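ATP-dependent Clp protease adapter protein CLPS1, chloroplastic (Arabidopsis thaliana, PDB 7D34) acts as a small adapter that modulates the chloroplast chaperone CLPC and is probably involved in selecting substrates for the plastid Clp protease. Local coordinates at residues Tyr5-His10 and Ile52-Ala57; Lys26-Met31 and Glu60-Gln65. One frame throughout, in Å; residues are numbered along the deposited sequence.

Contact 1: residues Tyr5-His10 and Ile52-Ala57; sequences YRVILH and IVCAQA
Tyr5 and Cys54 form a hydrogen-bonded antiparallel pair. Tyr5 N donates to Cys54 O at 2.7 Å and Cys54 N to Tyr5 O at 3.0 Å. Tyr5 O also receives a CA-H...O contact from Val53 CA at 3.2 Å. Val7 N donates to Ile52 O at 3.0 Å. Beyond Cys54 the chain turns into helix 56-68, and Gln56 lies alongside Tyr5: amide and phenol planes are 6° apart, and Gln56 CG makes a CH-pi contact over the ring centre, 3.6 Å from the centroid. Having CG anti to the backbone N (chi1 -173°) and an extended chain beyond it carries the Gln56 amide out to the phenol end. An alanine in place of Tyr5 would probably deprive the Gln56 side chain of its stacking surface and let its amide swing. Arg6 NH1 is salt-bridged to Glu76 and to Glu76 of the second subunit, and Arg6 NH2 to Asp78. Strand 5-10 is central in an antiparallel sheet, between 48-54 and 72-77, with Tyr5, Val7 and Cys54 turned onto Ala59 of helix 56-68.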
ATOM      1  N   TYR A   5     -13.447   2.910   1.983  1.00 32.85           N
ATOM      2  CA  TYR A   5     -12.965   2.759   0.623  1.00 30.76           C
ATOM      3  C   TYR A   5     -11.500   3.161   0.596  1.00 31.10           C
ATOM      4  O   TYR A   5     -11.039   3.956   1.422  1.00 33.72           O
ATOM      5  CB  TYR A   5     -13.748   3.624  -0.367  1.00 32.48           C
ATOM      6  CG  TYR A   5     -15.021   2.955  -0.880  1.00 34.84           C
ATOM      7  CD1 TYR A   5     -15.132   2.528  -2.200  1.00 36.96           C
ATOM      8  CD2 TYR A   5     -16.111   2.740  -0.037  1.00 34.31           C
ATOM      9  CE1 TYR A   5     -16.301   1.921  -2.672  1.00 34.22           C
ATOM     10  CE2 TYR A   5     -17.267   2.130  -0.498  1.00 36.29           C
ATOM     11  CZ  TYR A   5     -17.364   1.724  -1.804  1.00 35.64           C
ATOM     12  OH  TYR A   5     -18.529   1.115  -2.217  1.00 39.99           O
ATOM     13  N   ARG A   6     -10.772   2.603  -0.364  1.00 31.27           N
ATOM     14  CA  ARG A   6      -9.342   2.842  -0.504  1.00 32.44           C
ATOM     15  C   ARG A   6      -9.088   3.827  -1.639  1.00 27.12           C
ATOM     16  O   ARG A   6      -9.670   3.694  -2.722  1.00 27.11           O
ATOM     17  CB  ARG A   6      -8.615   1.525  -0.774  1.00 31.91           C
ATOM     18  CG  ARG A   6      -8.048   0.817   0.433  1.00 32.22           C
ATOM     19  CD  ARG A   6      -8.447  -0.657   0.493  1.00 38.63           C
ATOM     20  NE  ARG A   6      -7.652  -1.530  -0.379  1.00 38.06           N
ATOM     21  CZ  ARG A   6      -7.620  -2.855  -0.268  1.00 38.29           C
ATOM     22  NH1 ARG A   6      -6.892  -3.580  -1.088  1.00 41.43           N
ATOM     23  NH2 ARG A   6      -8.289  -3.457   0.700  1.00 38.30           N
ATOM     24  N   VAL A   7      -8.271   4.846  -1.363  1.00 26.95           N
ATOM     25  CA  VAL A   7      -7.693   5.707  -2.391  1.00 26.95           C
ATOM     26  C   VAL A   7      -6.294   5.173  -2.682  1.00 26.44           C
ATOM     27  O   VAL A   7      -5.436   5.120  -1.790  1.00 26.61           O
ATOM     28  CB  VAL A   7      -7.656   7.184  -1.957  1.00 30.46           C
ATOM     29  CG1 VAL A   7      -7.167   8.078  -3.101  1.00 29.74           C
ATOM     30  CG2 VAL A   7      -9.036   7.670  -1.484  1.00 31.48           C
ATOM     31  N   ILE A   8      -6.078   4.774  -3.926  1.00 21.51           N
ATOM     32  CA  ILE A   8      -4.840   4.151  -4.371  1.00 27.54           C
ATOM     33  C   ILE A   8      -4.030   5.122  -5.217  1.00 28.11           C
ATOM     34  O   ILE A   8      -4.565   5.838  -6.068  1.00 32.00           O
ATOM     35  CB  ILE A   8      -5.137   2.859  -5.158  1.00 28.87           C
ATOM     36  CG1 ILE A   8      -5.978   1.882  -4.327  1.00 26.27           C
ATOM     37  CG2 ILE A   8      -3.843   2.213  -5.574  1.00 28.70           C
ATOM     38  CD1 ILE A   8      -5.273   1.262  -3.156  1.00 27.62           C
ATOM     39  N   LEU A   9      -2.716   5.122  -4.978  1.00 24.04           N
ATOM     40  CA  LEU A   9      -1.729   5.853  -5.764  1.00 23.84           C
ATOM     41  C   LEU A   9      -0.934   4.824  -6.559  1.00 26.38           C
ATOM     42  O   LEU A   9      -0.372   3.886  -5.983  1.00 29.81           O
ATOM     43  CB  LEU A   9      -0.816   6.689  -4.861  1.00 24.22           C
ATOM     44  CG  LEU A   9       0.354   7.341  -5.605  1.00 25.84           C
ATOM     45  CD1 LEU A   9      -0.121   8.344  -6.660  1.00 25.73           C
ATOM     46  CD2 LEU A   9       1.335   7.978  -4.647  1.00 26.70           C
ATOM     47  N   HIS A  10      -0.939   4.963  -7.881  1.00 28.60           N
ATOM     48  CA  HIS A  10      -0.169   4.097  -8.760  1.00 25.31           C
ATOM     49  C   HIS A  10       1.119   4.778  -9.219  1.00 26.81           C
ATOM     50  O   HIS A  10       1.163   5.993  -9.435  1.00 24.55           O
ATOM     51  CB  HIS A  10      -1.010   3.713  -9.976  1.00 24.74           C
ATOM     52  CG  HIS A  10      -2.259   2.951  -9.653  1.00 28.62           C
ATOM     53  ND1 HIS A  10      -2.339   1.580  -9.766  1.00 27.36           N
ATOM     54  CD2 HIS A  10      -3.481   3.367  -9.240  1.00 29.23           C
ATOM     55  CE1 HIS A  10      -3.556   1.183  -9.439  1.00 27.27           C
ATOM     56  NE2 HIS A  10      -4.266   2.247  -9.105  1.00 30.94           N
ATOM     57  N   ILE A  52      -5.089   6.724   1.558  1.00 25.68           N
ATOM     58  CA  ILE A  52      -5.977   6.968   2.686  1.00 28.28           C
ATOM     59  C   ILE A  52      -7.164   6.018   2.578  1.00 26.06           C
ATOM     60  O   ILE A  52      -7.536   5.587   1.478  1.00 23.35           O
ATOM     61  CB  ILE A  52      -6.443   8.439   2.721  1.00 30.04           C
ATOM     62  CG1 ILE A  52      -7.438   8.686   3.858  1.00 33.72           C
ATOM     63  CG2 ILE A  52      -7.017   8.832   1.371  1.00 26.06           C
ATOM     64  CD1 ILE A  52      -7.441  10.137   4.347  1.00 36.77           C
ATOM     65  N   VAL A  53      -7.780   5.708   3.708  1.00 25.78           N
ATOM     66  CA  VAL A  53      -9.019   4.947   3.750  1.00 29.89           C
ATOM     67  C   VAL A  53     -10.082   5.896   4.288  1.00 31.33           C
ATOM     68  O   VAL A  53      -9.911   6.493   5.357  1.00 33.39           O
ATOM     69  CB  VAL A  53      -8.888   3.680   4.619  1.00 31.85           C
ATOM     70  CG1 VAL A  53     -10.206   2.891   4.581  1.00 30.97           C
ATOM     71  CG2 VAL A  53      -7.701   2.807   4.163  1.00 29.50           C
ATOM     72  N   CYS A  54     -11.177   6.036   3.547  1.00 33.62           N
ATOM     73  CA  CYS A  54     -12.205   7.016   3.858  1.00 35.78           C
ATOM     74  C   CYS A  54     -13.500   6.546   3.208  1.00 31.65           C
ATOM     75  O   CYS A  54     -13.533   5.552   2.474  1.00 30.19           O
ATOM     76  CB  CYS A  54     -11.836   8.425   3.369  1.00 34.10           C
ATOM     77  SG  CYS A  54     -11.139   8.501   1.721  1.00 31.61           S
ATOM     78  N   ALA A  55     -14.569   7.284   3.489  1.00 29.70           N
ATOM     79  CA  ALA A  55     -15.843   7.101   2.815  1.00 33.69           C
ATOM     80  C   ALA A  55     -15.709   7.161   1.301  1.00 30.93           C
ATOM     81  O   ALA A  55     -14.791   7.776   0.762  1.00 30.66           O
ATOM     82  CB  ALA A  55     -16.812   8.171   3.298  1.00 33.79           C
ATOM     83  N   GLN A  56     -16.688   6.549   0.625  1.00 26.08           N
ATOM     84  CA  GLN A  56     -16.659   6.407  -0.828  1.00 28.26           C
ATOM     85  C   GLN A  56     -16.657   7.768  -1.518  1.00 26.48           C
ATOM     86  O   GLN A  56     -15.857   8.014  -2.427  1.00 23.51           O
ATOM     87  CB  GLN A  56     -17.858   5.566  -1.277  1.00 30.73           C
ATOM     88  CG  GLN A  56     -17.864   5.195  -2.758  1.00 34.19           C
ATOM     89  CD  GLN A  56     -19.107   4.383  -3.135  1.00 34.58           C
ATOM     90  OE1 GLN A  56     -20.009   4.168  -2.317  1.00 37.34           O
ATOM     91  NE2 GLN A  56     -19.156   3.932  -4.377  1.00 30.93           N
ATOM     92  N   ALA A  57     -17.563   8.658  -1.113  1.00 28.73           N
ATOM     93  CA  ALA A  57     -17.617   9.978  -1.727  1.00 27.77           C
ATOM     94  C   ALA A  57     -16.285  10.692  -1.576  1.00 29.44           C
ATOM     95  O   ALA A  57     -15.770  11.282  -2.534  1.00 23.83           O
ATOM     96  CB  ALA A  57     -18.735  10.816  -1.104  1.00 29.05           C
TER

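Contact 2: residues Lys26-Met31 and Glu60-Gln65; sequences KVIPGM and EQHCMQ
Val27 and Ile28 pass Gln65 and His62 with nearest CA-CA separations of 6.4 and 6.6 Å, where helix 17-27 ends and the helical backbone angles stop at Val27. A type II beta turn follows from Ile28 to Met31, with Gly30 at positive phi and a weak Met31 N to Ile28 O bond. The contact therefore joins a helix end and its turn to the flank of helix 56-68 within the alpha+beta fold of the ClpS family. No hydrogen bond crosses between the two segments; the evidence is for van der Waals packing of Ile28 and Pro29 on His62, and of Val27 on Gln65.

The side chains of Val27 and Gln65 run antiparallel alongside one another, and two atoms of the glutamine approach the valine: Gln65 CB is 3.8 Å from Val27 CG1, and Gln65 OE1 is 3.8 Å from Val27 CB. Next along the chain, Ile28 reaches across His62 at an oblique angle. Its CG1 branch lies beside the backbone N (chi1 -58°), which carries the terminal CD1 to within 3.7 Å of His62 CB. Pro29 arrives from the direction opposite to the histidine, and its CD lies 3.4 Å from both NE2 and CE1 of the His62 ring.

The imidazole is steadied from within its own helix as well. His62 and Gln65 are three residues apart, so both side chains can leave the same side of the helix and meet over its surface. Gln65 in turn has its main-chain O bonded by Asn69 ND2, and Lys26 NZ reaches Asn69 OD1, a polar link between the two helices through a residue outside both segments. The bond from His62 ND1 to Gln65 OE1 measures 3.1 Å, with an N-H...O angle of 156°, and the donor sits 30° out of the amide carbonyl plane.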
ATOM      1  N   LYS A  26      -0.805  18.435  -0.622  1.00 29.45           N
ATOM      2  CA  LYS A  26      -1.764  19.457  -1.013  1.00 28.84           C
ATOM      3  C   LYS A  26      -3.200  18.991  -0.823  1.00 30.36           C
ATOM      4  O   LYS A  26      -4.002  19.676  -0.178  1.00 29.28           O
ATOM      5  CB  LYS A  26      -1.542  19.868  -2.470  1.00 31.83           C
ATOM      6  CG  LYS A  26      -2.486  21.003  -2.893  1.00 31.52           C
ATOM      7  CD  LYS A  26      -2.036  21.793  -4.138  1.00 38.93           C
ATOM      8  CE  LYS A  26      -2.322  21.022  -5.420  1.00 37.88           C
ATOM      9  NZ  LYS A  26      -1.553  21.594  -6.583  1.00 40.34           N
ATOM     10  N   VAL A  27      -3.544  17.828  -1.384  1.00 33.74           N
ATOM     11  CA  VAL A  27      -4.948  17.448  -1.512  1.00 35.88           C
ATOM     12  C   VAL A  27      -5.503  16.543  -0.423  1.00 33.43           C
ATOM     13  O   VAL A  27      -6.729  16.524  -0.233  1.00 32.12           O
ATOM     14  CB  VAL A  27      -5.221  16.814  -2.891  1.00 36.95           C
ATOM     15  CG1 VAL A  27      -4.866  17.829  -3.980  1.00 39.28           C
ATOM     16  CG2 VAL A  27      -4.452  15.526  -3.121  1.00 37.14           C
ATOM     17  N   ILE A  28      -4.667  15.762   0.251  1.00 32.79           N
ATOM     18  CA  ILE A  28      -5.138  14.741   1.187  1.00 26.38           C
ATOM     19  C   ILE A  28      -5.201  15.362   2.575  1.00 28.81           C
ATOM     20  O   ILE A  28      -4.160  15.788   3.100  1.00 31.31           O
ATOM     21  CB  ILE A  28      -4.232  13.505   1.186  1.00 28.51           C
ATOM     22  CG1 ILE A  28      -4.151  12.906  -0.216  1.00 25.11           C
ATOM     23  CG2 ILE A  28      -4.738  12.456   2.177  1.00 24.49           C
ATOM     24  CD1 ILE A  28      -5.501  12.441  -0.753  1.00 28.06           C
ATOM     25  N   PRO A  29      -6.379  15.434   3.200  1.00 33.75           N
ATOM     26  CA  PRO A  29      -6.465  15.970   4.561  1.00 36.51           C
ATOM     27  C   PRO A  29      -5.622  15.173   5.549  1.00 32.62           C
ATOM     28  O   PRO A  29      -5.563  13.941   5.495  1.00 35.60           O
ATOM     29  CB  PRO A  29      -7.960  15.865   4.888  1.00 39.65           C
ATOM     30  CG  PRO A  29      -8.667  15.753   3.542  1.00 39.06           C
ATOM     31  CD  PRO A  29      -7.698  15.032   2.666  1.00 33.77           C
ATOM     32  N   GLY A  30      -4.948  15.906   6.441  1.00 35.39           N
ATOM     33  CA  GLY A  30      -4.182  15.330   7.526  1.00 37.70           C
ATOM     34  C   GLY A  30      -2.829  14.796   7.139  1.00 35.03           C
ATOM     35  O   GLY A  30      -2.192  14.128   7.956  1.00 30.38           O
ATOM     36  N   MET A  31      -2.376  15.047   5.922  1.00 31.00           N
ATOM     37  CA  MET A  31      -1.195  14.365   5.416  1.00 29.42           C
ATOM     38  C   MET A  31       0.087  15.044   5.885  1.00 32.54           C
ATOM     39  O   MET A  31       0.262  16.258   5.735  1.00 35.25           O
ATOM     40  CB  MET A  31      -1.255  14.300   3.891  1.00 28.91           C
ATOM     41  CG  MET A  31      -0.026  13.728   3.218  1.00 27.80           C
ATOM     42  SD  MET A  31       0.201  11.959   3.446  1.00 29.03           S
ATOM     43  CE  MET A  31      -1.267  11.416   2.678  1.00 27.17           C
ATOM     44  N   GLU A  60     -13.538   9.153  -3.824  1.00 28.40           N
ATOM     45  CA  GLU A  60     -13.671   9.642  -5.190  1.00 31.87           C
ATOM     46  C   GLU A  60     -13.094  11.047  -5.331  1.00 31.22           C
ATOM     47  O   GLU A  60     -12.403  11.341  -6.312  1.00 28.05           O
ATOM     48  CB  GLU A  60     -15.149   9.631  -5.609  1.00 33.44           C
ATOM     49  CG  GLU A  60     -15.674   8.293  -6.164  1.00 37.77           C
ATOM     50  CD  GLU A  60     -14.842   7.774  -7.337  1.00 40.35           C
ATOM     51  OE1 GLU A  60     -14.382   8.613  -8.145  1.00 43.31           O
ATOM     52  OE2 GLU A  60     -14.645   6.539  -7.468  1.00 41.16           O
ATOM     53  N   GLN A  61     -13.371  11.931  -4.361  1.00 33.22           N
ATOM     54  CA  GLN A  61     -12.892  13.309  -4.429  1.00 31.85           C
ATOM     55  C   GLN A  61     -11.375  13.353  -4.477  1.00 30.09           C
ATOM     56  O   GLN A  61     -10.777  13.932  -5.390  1.00 27.94           O
ATOM     57  CB  GLN A  61     -13.410  14.091  -3.221  1.00 37.79           C
ATOM     58  CG  GLN A  61     -13.259  15.585  -3.363  1.00 38.52           C
ATOM     59  CD  GLN A  61     -13.578  16.355  -2.078  1.00 42.22           C
ATOM     60  OE1 GLN A  61     -13.036  16.079  -1.011  1.00 45.60           O
ATOM     61  NE2 GLN A  61     -14.470  17.330  -2.188  1.00 43.22           N
ATOM     62  N   HIS A  62     -10.746  12.685  -3.523  1.00 25.17           N
ATOM     63  CA  HIS A  62      -9.301  12.686  -3.436  1.00 25.22           C
ATOM     64  C   HIS A  62      -8.669  12.043  -4.661  1.00 25.45           C
ATOM     65  O   HIS A  62      -7.648  12.531  -5.160  1.00 25.34           O
ATOM     66  CB  HIS A  62      -8.908  11.929  -2.177  1.00 28.93           C
ATOM     67  CG  HIS A  62      -9.377  12.587  -0.925  1.00 27.37           C
ATOM     68  ND1 HIS A  62      -9.726  13.917  -0.881  1.00 28.53           N
ATOM     69  CD2 HIS A  62      -9.547  12.108   0.329  1.00 26.50           C
ATOM     70  CE1 HIS A  62     -10.084  14.234   0.351  1.00 29.45           C
ATOM     71  NE2 HIS A  62      -9.992  13.151   1.102  1.00 31.21           N
ATOM     72  N   CYS A  63      -9.268  10.962  -5.179  1.00 28.49           N
ATOM     73  CA  CYS A  63      -8.744  10.352  -6.402  1.00 28.58           C
ATOM     74  C   CYS A  63      -8.751  11.353  -7.549  1.00 29.15           C
ATOM     75  O   CYS A  63      -7.777  11.450  -8.304  1.00 30.02           O
ATOM     76  CB  CYS A  63      -9.544   9.089  -6.764  1.00 30.33           C
ATOM     77  SG  CYS A  63      -9.191   8.305  -8.400  1.00 33.04           S
ATOM     78  N   MET A  64      -9.823  12.141  -7.657  1.00 33.59           N
ATOM     79  CA  MET A  64      -9.940  13.142  -8.714  1.00 36.13           C
ATOM     80  C   MET A  64      -8.935  14.270  -8.508  1.00 35.82           C
ATOM     81  O   MET A  64      -8.319  14.750  -9.466  1.00 37.35           O
ATOM     82  CB  MET A  64     -11.388  13.631  -8.779  1.00 38.97           C
ATOM     83  CG  MET A  64     -12.354  12.486  -9.087  1.00 44.49           C
ATOM     84  SD  MET A  64     -12.475  12.055 -10.827  1.00 49.71           S
ATOM     85  CE  MET A  64     -10.993  11.107 -11.025  1.00 50.65           C
ATOM     86  N   GLN A  65      -8.759  14.706  -7.262  1.00 30.54           N
ATOM     87  CA  GLN A  65      -7.790  15.750  -6.965  1.00 31.93           C
ATOM     88  C   GLN A  65      -6.387  15.300  -7.341  1.00 32.32           C
ATOM     89  O   GLN A  65      -5.642  16.053  -7.975  1.00 29.37           O
ATOM     90  CB  GLN A  65      -7.886  16.108  -5.482  1.00 36.44           C
ATOM     91  CG  GLN A  65      -9.078  17.013  -5.156  1.00 38.03           C
ATOM     92  CD  GLN A  65      -9.439  16.961  -3.681  1.00 40.10           C
ATOM     93  OE1 GLN A  65      -8.930  16.109  -2.935  1.00 36.93           O
ATOM     94  NE2 GLN A  65     -10.312  17.880  -3.242  1.00 41.60           N
TER

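Helix 56-68 belongs to both contacts: its first turn meets Tyr5 in contact 1, and its middle faces the turn after helix 17-27 in contact 2. The centres are 9 Å apart, and packing bridges them directly. Val7 CG1 lies 4.1 Å from Cys63 N, Ile52 CD1 lies 4.2 Å from Ile28 CG2, and Cys54 SG is 4.2 Å from His62 CD2. The four segments alternate along the chain, so each contact spans one segment of the other. The bound phenylalanine touches His10, at the end of strand 5-10, whereas the side chains of Val7 and Ile28 are each about 12 Å from it; the packing described here therefore lies at a distance from the ligand.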